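Local coordinates for cellulosomal scaffoldin adaptor protein B (Acetivibrio cellulolyticus, PDB 4U3S) that probably binds a type II dockerin through this domain, the third type II cohesin of an adaptor scaffoldin, to help assemble the cellulosome, at residues T23-K28 with E108-V113. Residues are numbered along the deposited sequence; the frame is centred on the assembly and turned at random.
Sequences TVKINK and EETGTV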
loop_
_atom_site.group_PDB
_atom_site.type_symbol
_atom_site.label_atom_id
_atom_site.label_comp_id
_atom_site.label_asym_id
_atom_site.label_seq_id
_atom_site.Cartn_x
_atom_site.Cartn_y
_atom_site.Cartn_z
ATOM N N THR A 23 5.861 20.788 4.045
ATOM C CA THR A 23 4.712 20.702 3.161
ATOM C C THR A 23 5.095 20.061 1.830
ATOM O O THR A 23 6.010 20.533 1.132
ATOM C CB THR A 23 4.101 22.084 2.878
ATOM O OG1 THR A 23 3.574 22.633 4.092
ATOM C CG2 THR A 23 2.967 21.949 1.879
ATOM N N VAL A 24 4.375 19.008 1.477
ATOM C CA VAL A 24 4.504 18.406 0.145
ATOM C C VAL A 24 3.613 19.181 -0.815
ATOM O O VAL A 24 2.416 19.318 -0.566
ATOM C CB VAL A 24 4.105 16.928 0.146
ATOM C CG1 VAL A 24 4.365 16.330 -1.231
ATOM C CG2 VAL A 24 4.891 16.185 1.214
ATOM N N LYS A 25 4.203 19.625 -1.920
ATOM C CA LYS A 25 3.569 20.554 -2.849
ATOM C C LYS A 25 3.768 20.028 -4.269
ATOM O O LYS A 25 4.838 19.496 -4.605
ATOM C CB LYS A 25 4.198 21.933 -2.711
ATOM C CG LYS A 25 3.516 23.002 -3.532
ATOM C CD LYS A 25 4.496 24.076 -3.982
ATOM C CE LYS A 25 3.806 25.120 -4.855
ATOM N NZ LYS A 25 3.220 24.554 -6.111
ATOM N N ILE A 26 2.724 20.104 -5.083
ATOM C CA ILE A 26 2.842 19.793 -6.523
ATOM C C ILE A 26 2.614 21.023 -7.390
ATOM O O ILE A 26 1.970 22.016 -6.990
ATOM C CB ILE A 26 1.934 18.628 -6.990
ATOM C CG1 ILE A 26 0.457 19.009 -6.892
ATOM C CG2 ILE A 26 2.190 17.374 -6.143
ATOM C CD1 ILE A 26 -0.503 17.996 -7.483
ATOM N N ASN A 27 3.182 20.973 -8.581
ATOM C CA ASN A 27 3.011 22.039 -9.553
ATOM C C ASN A 27 2.726 21.407 -10.880
ATOM O O ASN A 27 3.495 20.569 -11.362
ATOM C CB ASN A 27 4.248 22.918 -9.666
ATOM C CG ASN A 27 3.973 24.175 -10.459
ATOM O OD1 ASN A 27 3.138 24.972 -10.064
ATOM N ND2 ASN A 27 4.611 24.320 -11.594
ATOM N N LYS A 28 1.608 21.815 -11.468
ATOM C CA LYS A 28 1.218 21.416 -12.828
ATOM C C LYS A 28 1.208 19.908 -13.095
ATOM O O LYS A 28 1.726 19.460 -14.121
ATOM C CB LYS A 28 2.090 22.144 -13.867
ATOM C CG LYS A 28 1.869 23.647 -13.871
ATOM C CD LYS A 28 2.886 24.354 -14.746
ATOM C CE LYS A 28 2.658 25.855 -14.723
ATOM N NZ LYS A 28 1.510 26.245 -15.585
ATOM N N GLU A 108 -7.592 19.346 -10.184
ATOM C CA GLU A 108 -6.665 19.890 -9.196
ATOM C C GLU A 108 -5.258 19.590 -9.671
ATOM O O GLU A 108 -4.930 18.436 -9.853
ATOM C CB GLU A 108 -6.905 19.218 -7.838
ATOM C CG GLU A 108 -8.314 19.414 -7.339
ATOM C CD GLU A 108 -8.551 18.757 -5.968
ATOM O OE1 GLU A 108 -7.580 18.262 -5.362
ATOM O OE2 GLU A 108 -9.714 18.669 -5.523
ATOM N N GLU A 109 -4.444 20.599 -9.951
ATOM C CA GLU A 109 -3.145 20.314 -10.544
ATOM C C GLU A 109 -1.951 20.929 -9.846
ATOM O O GLU A 109 -0.812 20.506 -10.090
ATOM C CB GLU A 109 -3.155 20.754 -12.019
ATOM C CG GLU A 109 -4.243 20.048 -12.805
ATOM C CD GLU A 109 -4.291 20.407 -14.281
ATOM O OE1 GLU A 109 -4.023 21.583 -14.650
ATOM O OE2 GLU A 109 -4.629 19.498 -15.064
ATOM N N THR A 110 -2.189 21.934 -9.021
ATOM C CA THR A 110 -1.132 22.679 -8.402
ATOM C C THR A 110 -1.594 23.034 -7.005
ATOM O O THR A 110 -2.708 23.549 -6.818
ATOM C CB THR A 110 -0.830 23.994 -9.188
ATOM O OG1 THR A 110 -0.324 23.681 -10.487
ATOM C CG2 THR A 110 0.173 24.866 -8.438
ATOM N N GLY A 111 -0.738 22.783 -6.025
ATOM C CA GLY A 111 -1.006 23.135 -4.638
ATOM C C GLY A 111 -0.401 22.168 -3.652
ATOM O O GLY A 111 0.246 21.186 -4.016
ATOM N N THR A 112 -0.615 22.461 -2.380
ATOM C CA THR A 112 -0.112 21.592 -1.313
ATOM C C THR A 112 -0.974 20.356 -1.178
ATOM O O THR A 112 -2.177 20.405 -1.387
ATOM C CB THR A 112 -0.053 22.339 0.013
ATOM O OG1 THR A 112 -1.378 22.677 0.419
ATOM C CG2 THR A 112 0.780 23.614 -0.094
ATOM N N VAL A 113 -0.339 19.238 -0.830
ATOM C CA VAL A 113 -1.051 17.960 -0.743
ATOM C C VAL A 113 -0.947 17.280 0.607
ATOM O O VAL A 113 -1.772 16.421 0.948
ATOM C CB VAL A 113 -0.657 16.977 -1.834
ATOM C CG1 VAL A 113 -0.945 17.573 -3.200
ATOM C CG2 VAL A 113 0.784 16.480 -1.692
#
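Ile26 and Gly111 form the antiparallel hydrogen-bonded pair at the centre of this contact, where strand 19-27 meets the start of strand 111-120 in one sheet of the cohesin beta-sandwich. Ile26 N reaches Gly111 O at 2.9 Å, and Gly111 N returns to Ile26 O at 3.0 Å. Further along, Val113 N donates almost straight to Val24 O (2.8 Å, 170° at the hydrogen). The tightly packed side faces the sandwich interior: Val24 CG1 lies 3.6 Å from Val113 CG2, the two side chains crossing at a slant; chi1 of 67° sets Ile26 CG1 between its backbone N and carbonyl carbon, and CD1 ends 3.6 Å from Glu109 O. Phe32 of the facing sheet and Leu68 cover Ile26 and Val113. The face of Lys25 and Thr112 is partly open, its close spot being the Thr23 and Thr112 CG2 methyls, 3.4 Å apart. Lys25 folds back so that NZ meets Ile26 O from the face opposite Gly111 N, beside Thr110 CG2. The solvent side lies at exposed Thr110 and Lys28: where the bridges have ended, Thr110 OG1 takes up the N-H of Lys28 at 2.9 Å, while Glu109 O, 3.1 Å from Lys28 N, is too poorly angled to bond it. The two-donor grip on Ile26 O probably polarises that carbonyl.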